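Local structure of GNAT family acetyltransferase (Mycobacterium smegmatis, 6C30) at residues A[46-49]-A[50-54]; A[60-63]-A[64-68]; A[157-160]-A[161-164]; A[194-197]-A[198-201]. The protein probably transfers an acetyl group from acetyl-CoA to an amino group of its target, as a RimJ-type N-acetyltransferase of the GNAT family. All coordinates share one frame; numbering follows the deposited sequence.

Contact 1. Residues A[46-49]-A[50-54]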
loop_
_atom_site.group_PDB
_atom_site.type_symbol
_atom_site.label_atom_id
_atom_site.label_comp_id
_atom_site.label_asym_id
_atom_site.label_seq_id
_atom_site.Cartn_x
_atom_site.Cartn_y
_atom_site.Cartn_z
ATOM N N ALA A 46 20.679 10.315 -6.242
ATOM C CA ALA A 46 20.553 11.724 -5.879
ATOM C C ALA A 46 21.094 11.967 -4.480
ATOM O O ALA A 46 21.664 13.027 -4.202
ATOM C CB ALA A 46 19.116 12.169 -5.966
ATOM N N ASP A 47 20.936 10.973 -3.611
ATOM C CA ASP A 47 21.322 11.107 -2.208
ATOM C C ASP A 47 22.702 10.540 -1.896
ATOM O O ASP A 47 23.025 10.330 -0.718
ATOM C CB ASP A 47 20.301 10.423 -1.301
ATOM C CG ASP A 47 19.063 11.252 -1.070
ATOM O OD1 ASP A 47 18.997 12.407 -1.550
ATOM O OD2 ASP A 47 18.169 10.753 -0.371
ATOM N N GLN A 48 23.508 10.282 -2.920
ATOM C CA GLN A 48 24.838 9.709 -2.720
ATOM C C GLN A 48 25.594 10.340 -1.554
ATOM O O GLN A 48 26.105 9.643 -0.689
ATOM C CB GLN A 48 25.694 9.851 -3.977
ATOM C CG GLN A 48 27.127 9.344 -3.762
ATOM C CD GLN A 48 27.975 9.379 -5.009
ATOM O OE1 GLN A 48 27.510 9.755 -6.082
ATOM N NE2 GLN A 48 29.238 8.982 -4.870
ATOM N N HIS A 49 25.640 11.666 -1.517
ATOM C CA HIS A 49 26.499 12.314 -0.528
ATOM C C HIS A 49 25.879 12.399 0.850
ATOM O O HIS A 49 26.585 12.626 1.828
ATOM C CB HIS A 49 26.910 13.681 -1.054
ATOM C CG HIS A 49 27.530 13.603 -2.412
ATOM N ND1 HIS A 49 28.636 12.824 -2.670
ATOM C CD2 HIS A 49 27.177 14.165 -3.591
ATOM C CE1 HIS A 49 28.954 12.932 -3.948
ATOM N NE2 HIS A 49 28.084 13.736 -4.529
ATOM N N HIS A 50 24.586 12.122 0.957
ATOM C CA HIS A 50 23.956 11.960 2.255
ATOM C C HIS A 50 24.119 10.554 2.807
ATOM O O HIS A 50 24.096 10.357 4.024
ATOM C CB HIS A 50 22.466 12.279 2.172
ATOM C CG HIS A 50 22.178 13.663 1.693
ATOM N ND1 HIS A 50 22.515 14.782 2.424
ATOM C CD2 HIS A 50 21.570 14.111 0.571
ATOM C CE1 HIS A 50 22.125 15.863 1.771
ATOM N NE2 HIS A 50 21.549 15.484 0.643
ATOM N N LEU A 51 24.258 9.578 1.913
ATOM C CA LEU A 51 24.264 8.171 2.305
ATOM C C LEU A 51 25.659 7.577 2.400
ATOM O O LEU A 51 25.955 6.816 3.329
ATOM C CB LEU A 51 23.431 7.353 1.313
ATOM C CG LEU A 51 21.935 7.653 1.315
ATOM C CD1 LEU A 51 21.277 7.102 0.053
ATOM C CD2 LEU A 51 21.275 7.083 2.570
ATOM N N GLU A 52 26.519 7.919 1.444
ATOM C CA GLU A 52 27.816 7.253 1.345
ATOM C C GLU A 52 28.735 7.415 2.585
ATOM O O GLU A 52 29.461 6.477 2.923
ATOM C CB GLU A 52 28.550 7.720 0.079
ATOM C CG GLU A 52 29.737 6.828 -0.288
ATOM C CD GLU A 52 30.256 7.070 -1.691
ATOM O OE1 GLU A 52 30.115 8.198 -2.193
ATOM O OE2 GLU A 52 30.820 6.123 -2.289
ATOM N N PRO A 53 28.697 8.563 3.291
ATOM C CA PRO A 53 29.567 8.625 4.477
ATOM C C PRO A 53 29.212 7.600 5.555
ATOM O O PRO A 53 30.036 7.384 6.455
ATOM C CB PRO A 53 29.333 10.043 5.011
ATOM C CG PRO A 53 28.909 10.821 3.822
ATOM C CD PRO A 53 28.093 9.877 2.997
ATOM N N TRP A 54 28.029 6.990 5.465
ATOM C CA TRP A 54 27.500 6.135 6.530
ATOM C C TRP A 54 27.283 4.698 6.069
ATOM O O TRP A 54 26.904 3.848 6.864
ATOM C CB TRP A 54 26.182 6.713 7.081
ATOM C CG TRP A 54 26.292 8.179 7.308
ATOM C CD1 TRP A 54 25.772 9.170 6.526
ATOM C CD2 TRP A 54 27.031 8.827 8.342
ATOM N NE1 TRP A 54 26.122 10.400 7.028
ATOM C CE2 TRP A 54 26.895 10.217 8.144
ATOM C CE3 TRP A 54 27.783 8.369 9.430
ATOM C CZ2 TRP A 54 27.492 11.154 8.987
ATOM C CZ3 TRP A 54 28.372 9.299 10.271
ATOM C CH2 TRP A 54 28.227 10.676 10.044
HETATM O O HOH W 1 29.919 11.135 -0.845
#

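Contact 2. Residues A[60-63]-A[64-68]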
loop_
_atom_site.group_PDB
_atom_site.type_symbol
_atom_site.label_atom_id
_atom_site.label_comp_id
_atom_site.label_asym_id
_atom_site.label_seq_id
_atom_site.Cartn_x
_atom_site.Cartn_y
_atom_site.Cartn_z
ATOM N N MET A 60 32.653 -0.945 -5.068
ATOM C CA MET A 60 32.433 -0.439 -6.409
ATOM C C MET A 60 31.938 0.996 -6.378
ATOM O O MET A 60 31.556 1.521 -5.327
ATOM C CB MET A 60 31.456 -1.330 -7.170
ATOM C CG MET A 60 30.036 -1.191 -6.710
ATOM S SD MET A 60 28.943 -2.438 -7.428
ATOM C CE MET A 60 29.208 -3.795 -6.308
ATOM N N ASP A 61 31.981 1.636 -7.537
ATOM C CA ASP A 61 31.569 3.009 -7.652
ATOM C C ASP A 61 30.093 3.130 -7.300
ATOM O O ASP A 61 29.290 2.278 -7.678
ATOM C CB ASP A 61 31.834 3.513 -9.066
ATOM C CG ASP A 61 31.406 4.935 -9.260
ATOM O OD1 ASP A 61 32.120 5.842 -8.782
ATOM O OD2 ASP A 61 30.353 5.145 -9.889
ATOM N N TRP A 62 29.741 4.184 -6.576
ATOM C CA TRP A 62 28.365 4.406 -6.137
ATOM C C TRP A 62 27.398 4.416 -7.304
ATOM O O TRP A 62 26.272 3.910 -7.191
ATOM C CB TRP A 62 28.258 5.727 -5.378
ATOM C CG TRP A 62 26.927 5.942 -4.724
ATOM C CD1 TRP A 62 25.821 6.543 -5.263
ATOM C CD2 TRP A 62 26.566 5.560 -3.395
ATOM N NE1 TRP A 62 24.800 6.559 -4.347
ATOM C CE2 TRP A 62 25.231 5.959 -3.191
ATOM C CE3 TRP A 62 27.247 4.919 -2.354
ATOM C CZ2 TRP A 62 24.556 5.732 -1.986
ATOM C CZ3 TRP A 62 26.576 4.694 -1.162
ATOM C CH2 TRP A 62 25.243 5.097 -0.989
ATOM N N LYS A 63 27.815 5.004 -8.424
ATOM C CA LYS A 63 26.920 5.163 -9.560
ATOM C C LYS A 63 26.714 3.846 -10.289
ATOM O O LYS A 63 25.679 3.644 -10.927
ATOM C CB LYS A 63 27.455 6.237 -10.510
ATOM C CG LYS A 63 27.496 7.616 -9.855
ATOM C CD LYS A 63 27.950 8.702 -10.819
ATOM C CE LYS A 63 29.406 8.522 -11.214
ATOM N NZ LYS A 63 30.326 8.520 -10.033
ATOM N N VAL A 64 27.683 2.947 -10.175
ATOM C CA VAL A 64 27.555 1.620 -10.762
ATOM C C VAL A 64 26.634 0.776 -9.889
ATOM O O VAL A 64 25.715 0.117 -10.384
ATOM C CB VAL A 64 28.927 0.937 -10.917
ATOM C CG1 VAL A 64 28.757 -0.522 -11.313
ATOM C CG2 VAL A 64 29.768 1.683 -11.939
ATOM N N ARG A 65 26.879 0.809 -8.587
ATOM C CA ARG A 65 26.088 0.056 -7.623
ATOM C C ARG A 65 24.612 0.426 -7.694
ATOM O O ARG A 65 23.747 -0.441 -7.563
ATOM C CB ARG A 65 26.622 0.280 -6.201
ATOM C CG ARG A 65 25.762 -0.303 -5.084
ATOM C CD ARG A 65 25.711 -1.832 -5.130
ATOM N NE ARG A 65 25.022 -2.364 -3.957
ATOM C CZ ARG A 65 24.912 -3.657 -3.673
ATOM N NH1 ARG A 65 25.435 -4.561 -4.489
ATOM N NH2 ARG A 65 24.264 -4.043 -2.580
ATOM N N HIS A 66 24.320 1.705 -7.903
ATOM C CA HIS A 66 22.937 2.165 -7.808
ATOM C C HIS A 66 22.296 2.517 -9.139
ATOM O O HIS A 66 21.262 3.183 -9.180
ATOM C CB HIS A 66 22.869 3.351 -6.841
ATOM C CG HIS A 66 23.277 2.985 -5.454
ATOM N ND1 HIS A 66 24.544 3.218 -4.963
ATOM C CD2 HIS A 66 22.599 2.363 -4.462
ATOM C CE1 HIS A 66 24.624 2.759 -3.729
ATOM N NE2 HIS A 66 23.456 2.236 -3.399
ATOM N N ALA A 67 22.885 2.029 -10.223
ATOM C CA ALA A 67 22.251 2.083 -11.528
ATOM C C ALA A 67 20.962 1.246 -11.521
ATOM O O ALA A 67 20.862 0.257 -10.796
ATOM C CB ALA A 67 23.206 1.580 -12.593
ATOM N N VAL A 68 19.994 1.625 -12.348
ATOM C CA VAL A 68 18.704 0.936 -12.357
ATOM C C VAL A 68 18.869 -0.558 -12.688
ATOM O O VAL A 68 18.149 -1.396 -12.150
ATOM C CB VAL A 68 17.701 1.613 -13.338
ATOM C CG1 VAL A 68 18.087 1.400 -14.792
ATOM C CG2 VAL A 68 16.300 1.103 -13.095
#

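Contact 3. Residues A[157-160]-A[161-164]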
loop_
_atom_site.group_PDB
_atom_site.type_symbol
_atom_site.label_atom_id
_atom_site.label_comp_id
_atom_site.label_asym_id
_atom_site.label_seq_id
_atom_site.Cartn_x
_atom_site.Cartn_y
_atom_site.Cartn_z
ATOM N N PRO A 157 29.093 6.861 16.055
ATOM C CA PRO A 157 28.931 7.928 17.047
ATOM C C PRO A 157 28.749 9.283 16.380
ATOM O O PRO A 157 28.047 10.128 16.926
ATOM C CB PRO A 157 30.242 7.886 17.836
ATOM C CG PRO A 157 30.734 6.482 17.688
ATOM C CD PRO A 157 30.273 6.017 16.326
ATOM N N GLU A 158 29.354 9.465 15.211
ATOM C CA GLU A 158 29.293 10.739 14.486
ATOM C C GLU A 158 27.944 10.994 13.815
ATOM O O GLU A 158 27.653 12.116 13.402
ATOM C CB GLU A 158 30.406 10.791 13.425
ATOM C CG GLU A 158 31.828 10.725 13.986
ATOM C CD GLU A 158 32.341 9.311 14.229
ATOM O OE1 GLU A 158 31.569 8.329 14.128
ATOM O OE2 GLU A 158 33.544 9.187 14.541
ATOM N N ASN A 159 27.123 9.955 13.706
ATOM C CA ASN A 159 25.847 10.070 13.014
ATOM C C ASN A 159 24.777 10.580 13.969
ATOM O O ASN A 159 23.915 9.834 14.440
ATOM C CB ASN A 159 25.458 8.716 12.415
ATOM C CG ASN A 159 24.330 8.820 11.416
ATOM O OD1 ASN A 159 23.572 9.799 11.402
ATOM N ND2 ASN A 159 24.196 7.787 10.581
ATOM N N THR A 160 24.842 11.872 14.263
ATOM C CA THR A 160 23.955 12.465 15.257
ATOM C C THR A 160 22.456 12.300 14.940
ATOM O O THR A 160 21.688 11.936 15.822
ATOM C CB THR A 160 24.292 13.966 15.452
ATOM O OG1 THR A 160 25.683 14.093 15.773
ATOM C CG2 THR A 160 23.469 14.557 16.583
ATOM N N PRO A 161 22.036 12.533 13.681
ATOM C CA PRO A 161 20.593 12.366 13.444
ATOM C C PRO A 161 20.096 10.936 13.648
ATOM O O PRO A 161 19.000 10.738 14.167
ATOM C CB PRO A 161 20.431 12.782 11.978
ATOM C CG PRO A 161 21.605 13.675 11.709
ATOM C CD PRO A 161 22.724 13.061 12.490
ATOM N N SER A 162 20.879 9.949 13.226
ATOM C CA SER A 162 20.432 8.574 13.362
ATOM C C SER A 162 20.407 8.144 14.827
ATOM O O SER A 162 19.492 7.432 15.251
ATOM C CB SER A 162 21.311 7.635 12.544
ATOM O OG SER A 162 20.814 6.312 12.650
ATOM N N ARG A 163 21.400 8.575 15.606
ATOM C CA ARG A 163 21.372 8.303 17.044
ATOM C C ARG A 163 20.105 8.853 17.685
ATOM O O ARG A 163 19.498 8.207 18.532
ATOM C CB ARG A 163 22.612 8.883 17.731
ATOM C CG ARG A 163 23.903 8.175 17.308
ATOM C CD ARG A 163 25.132 8.772 17.971
ATOM N NE ARG A 163 25.134 8.540 19.411
ATOM C CZ ARG A 163 26.100 8.949 20.226
ATOM N NH1 ARG A 163 27.140 9.608 19.735
ATOM N NH2 ARG A 163 26.030 8.677 21.523
ATOM N N ALA A 164 19.692 10.036 17.251
ATOM C CA ALA A 164 18.487 10.645 17.807
ATOM C C ALA A 164 17.232 9.875 17.407
ATOM O O ALA A 164 16.331 9.674 18.227
ATOM C CB ALA A 164 18.383 12.094 17.367
#

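Contact 4. Residues A[194-197]-A[198-201]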
loop_
_atom_site.group_PDB
_atom_site.type_symbol
_atom_site.label_atom_id
_atom_site.label_comp_id
_atom_site.label_asym_id
_atom_site.label_seq_id
_atom_site.Cartn_x
_atom_site.Cartn_y
_atom_site.Cartn_z
ATOM N N ALA A 194 20.009 -1.386 21.304
ATOM C CA ALA A 194 19.124 -2.540 21.320
ATOM C C ALA A 194 17.854 -2.288 22.114
ATOM O O ALA A 194 17.785 -1.385 22.955
ATOM C CB ALA A 194 19.841 -3.759 21.896
ATOM N N ILE A 195 16.853 -3.106 21.840
ATOM C CA ILE A 195 15.631 -3.113 22.628
ATOM C C ILE A 195 15.108 -4.550 22.648
ATOM O O ILE A 195 15.288 -5.289 21.677
ATOM C CB ILE A 195 14.591 -2.109 22.050
ATOM C CG1 ILE A 195 13.387 -1.970 22.988
ATOM C CG2 ILE A 195 14.150 -2.490 20.623
ATOM C CD1 ILE A 195 12.379 -0.910 22.546
ATOM N N THR A 196 14.508 -4.972 23.761
ATOM C CA THR A 196 13.970 -6.330 23.818
ATOM C C THR A 196 12.450 -6.277 23.969
ATOM O O THR A 196 11.887 -5.228 24.286
ATOM C CB THR A 196 14.607 -7.179 24.958
ATOM O OG1 THR A 196 14.232 -6.652 26.239
ATOM C CG2 THR A 196 16.127 -7.207 24.839
ATOM N N ALA A 197 11.800 -7.410 23.716
ATOM C CA ALA A 197 10.345 -7.460 23.626
ATOM C C ALA A 197 9.666 -7.016 24.919
ATOM O O ALA A 197 8.608 -6.389 24.874
ATOM C CB ALA A 197 9.897 -8.853 23.244
ATOM N N GLU A 198 10.287 -7.316 26.056
ATOM C CA GLU A 198 9.759 -6.882 27.359
ATOM C C GLU A 198 9.554 -5.368 27.427
ATOM O O GLU A 198 8.689 -4.888 28.160
ATOM C CB GLU A 198 10.695 -7.314 28.498
ATOM C CG GLU A 198 10.886 -8.822 28.645
ATOM C CD GLU A 198 12.078 -9.344 27.862
ATOM O OE1 GLU A 198 12.586 -8.606 26.995
ATOM O OE2 GLU A 198 12.507 -10.489 28.115
ATOM N N GLU A 199 10.350 -4.618 26.669
ATOM C CA GLU A 199 10.331 -3.161 26.728
ATOM C C GLU A 199 9.306 -2.537 25.792
ATOM O O GLU A 199 9.067 -1.333 25.851
ATOM C CB GLU A 199 11.704 -2.589 26.380
ATOM C CG GLU A 199 12.858 -3.178 27.160
ATOM C CD GLU A 199 14.186 -2.625 26.694
ATOM O OE1 GLU A 199 14.488 -1.440 26.969
ATOM O OE2 GLU A 199 14.934 -3.377 26.030
ATOM N N LEU A 200 8.731 -3.342 24.907
ATOM C CA LEU A 200 7.864 -2.777 23.871
ATOM C C LEU A 200 6.648 -2.014 24.430
ATOM O O LEU A 200 6.433 -0.872 24.037
ATOM C CB LEU A 200 7.402 -3.862 22.894
ATOM C CG LEU A 200 6.609 -3.278 21.718
ATOM C CD1 LEU A 200 7.486 -2.338 20.909
ATOM C CD2 LEU A 200 6.035 -4.377 20.835
ATOM N N PRO A 201 5.867 -2.617 25.356
ATOM C CA PRO A 201 4.656 -1.912 25.815
ATOM C C PRO A 201 4.873 -0.504 26.364
ATOM O O PRO A 201 4.034 0.367 26.137
ATOM C CB PRO A 201 4.130 -2.820 26.929
ATOM C CG PRO A 201 4.600 -4.160 26.566
ATOM C CD PRO A 201 5.969 -3.952 25.975
#

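Contact 1. Residues A[46-49]-A[50-54]
The short helix 48-51, one of the helices placed between strands 25-31 and 88-94, where GNAT folds carry their first helical segments, carries a side-chain bond between Gln48 and Glu52. They are one turn apart, and their side chains lie side by side and point the same way. Gln48 NE2 donates to Glu52 OE1 over 2.9 Å in an almost straight bond, N-H...O 176°. The oxygen lies in the amide plane of Gln48 and is met on its syn side, although the donor is 33° out of the carboxylate plane, and the two flat groups are turned by 54°. Both chains start with CG anti to the backbone N and stay extended beyond it, which explains their parallel course.

Beneath this pair, Gln48 O accepts from Glu52 N at 2.8 Å and also from Leu51 N. Asp47 O likewise takes two donors, His50 N and Leu51 N. Asp47 occupies the N-cap position without a capping bond from its side chain; its OD1 is instead hydrogen-bonded to Ser123 OG. The same OD1 lies 3.7 Å from His50 CD2, at the edge of an imidazole whose plane is perpendicular to the carboxylate. On the Leu51 flank the contact is apolar, with Asp47 CB 3.7 Å from Leu51 CD1. Pro53 CD rests 3.3 Å from His49 O. A water held in the plane of the His49 ring, 2.8 Å from ND1, donates to Glu52 OE1 at 3.2 Å, giving that oxygen a second partner.

Contact 2. Residues A[60-63]-A[64-68]
Trp62 turns its CG anti to the backbone N (chi1 -172°), whereas His66, four residues on, keeps CG beside its own N (chi1 -63°); these two settings fold the imidazole over the indole. His66 CE1 stands 3.2 Å above the centre of the Trp62 ring system, with Trp62 CE2 its nearest atom at 3.3 Å. The planes are inclined by 36°, so the pair is neither a parallel stack nor edge-to-face. Trp62 O fixes the rotation of the imidazole: it accepts from His66 ND1 at 2.9 Å, on a lone pair in the carbonyl plane and close to the plane of the ring, and from His66 N as well.

The turn belongs to the brief helix 62-65 of the GNAT domain. Its N-cap is Asp61, whose OD2 accepts from Lys63 N at 2.9 Å, from above the carboxylate plane, and weakly from Val64 N. Lys63 bends at its last two torsions to bring NZ back to the same carboxylate in a long salt bridge, 3.4 Å from NZ to Asp61 OD2, weak as a hydrogen bond. Asp61 O meanwhile takes a straight bond from Arg65 N. On another flank, Met60 is apolar in its contacts: CG and SD each lie 3.8 Å from Arg65 CB. Helix 37-46 holds the outward polar atoms of the pair: Arg44 O accepts from Trp62 NE1, and Arg44 NH2 is hydrogen-bonded to His66 NE2.

Contact 3. Residues A[157-160]-A[161-164]
The guanidinium of Arg163 meets Pro157 O at its edge, with the oxygen only 8° out of its plane. NH1 donates over 3.0 Å and arrives in the carbonyl plane, on a lone pair. Asn159 offers a second flat group, its amide, and Ser162 CB sits over one face of it, near CG. The almost equal distances from this carbon reflect that position: 3.3 Å to Asn159 OD1, 3.4 Å to CG and 3.5 Å to ND2. The Asn159 amide also accepts from Ser162 N at OD1, but the N-H comes from 57° above the C=O plane, so no lone pair is addressed squarely.

This bond marks Asn159 as the N-cap of helix 160-169, which follows strand 150-155 in the GNAT fold. The chain enters the helix through an inverse gamma turn centred on Asn159, in which Thr160 N reaches Glu158 O weakly. Helical bonding then begins: Asn159 O accepts from Arg163 N at 3.0 Å and Thr160 O from Ala164 N at 3.1 Å. Arg163 thus bonds to the incoming loop twice, by backbone N to Asn159 and by side chain to Pro157. With CG beside the backbone N and chi2 extended, its CD comes to 3.4 Å from Pro157 O; the bend at chi3 (67°) then swings NE and the guanidinium so that NH1 reaches that oxygen. NH2 has another partner, Glu173, in a salt bridge, while Ser162 OG is hydrogen-bonded to Tyr119 OH.

Contact 4. Residues A[194-197]-A[198-201]
Thr196 and Glu199 make the close-knit part of this turn. Thr196 N donates to Glu199 OE2 over 2.8 Å at a fairly straight 159°, reaching the oxygen from above the carboxylate plane, and Glu199 N returns a 2.9 Å bond to Thr196 O. Buried Ile195 packs against the same side chain, its CG1 3.8 Å from Glu199 CB. Glu199 can reach so far back because its chain runs extended beyond CG. Its other oxygen, OE1, forms a salt bridge with Arg172, and this would probably help to keep the carboxylate ionised.

On the more exposed side a single side-chain bond joins Glu198 to the strand end within this turn, and OE2 is held by His149. Thr196 OG1 donates to Glu198 OE1 over 2.7 Å, nearly in line with the C-O bond of the acceptor. The hydroxyl is placed for this by sitting between the backbone N and the carbonyl carbon (chi1 67°), while Glu198 bends at chi2. Looser still is the exit, where Pro201 CD comes no nearer than 3.8 Å to Ala197 O, although that oxygen does accept from Leu200 N at 3.0 Å. Strand 186-196 ends here in a 3-10 turn leading on towards helix 204-217. Of a capping box, only the half from Glu199 to Thr196 N is formed, since Thr196 OG1 is turned to Glu198 instead.

In the fold
None of the four contacts is a core contact: contact 2 is partly buried, through Trp62 and His66, and the others lie at the surface. Contacts 1 and 2 sit on successive short helices and touch through Trp62, which packs on Gln48, Leu51 and Glu52. Contact 1 also meets contact 3, where Trp54 packs on Asn159 and Glu158. Contact 4 stands apart, about 10 Å from contact 3 between nearest atoms, and across the chain's centre from contacts 1 and 2. The chemistry follows the setting: an aromatic pair in contact 2, N-cap carboxylate or amide in contacts 2 and 3, an amide-carboxylate pair in contact 1, and two glutamates gripping a strand end in contact 4.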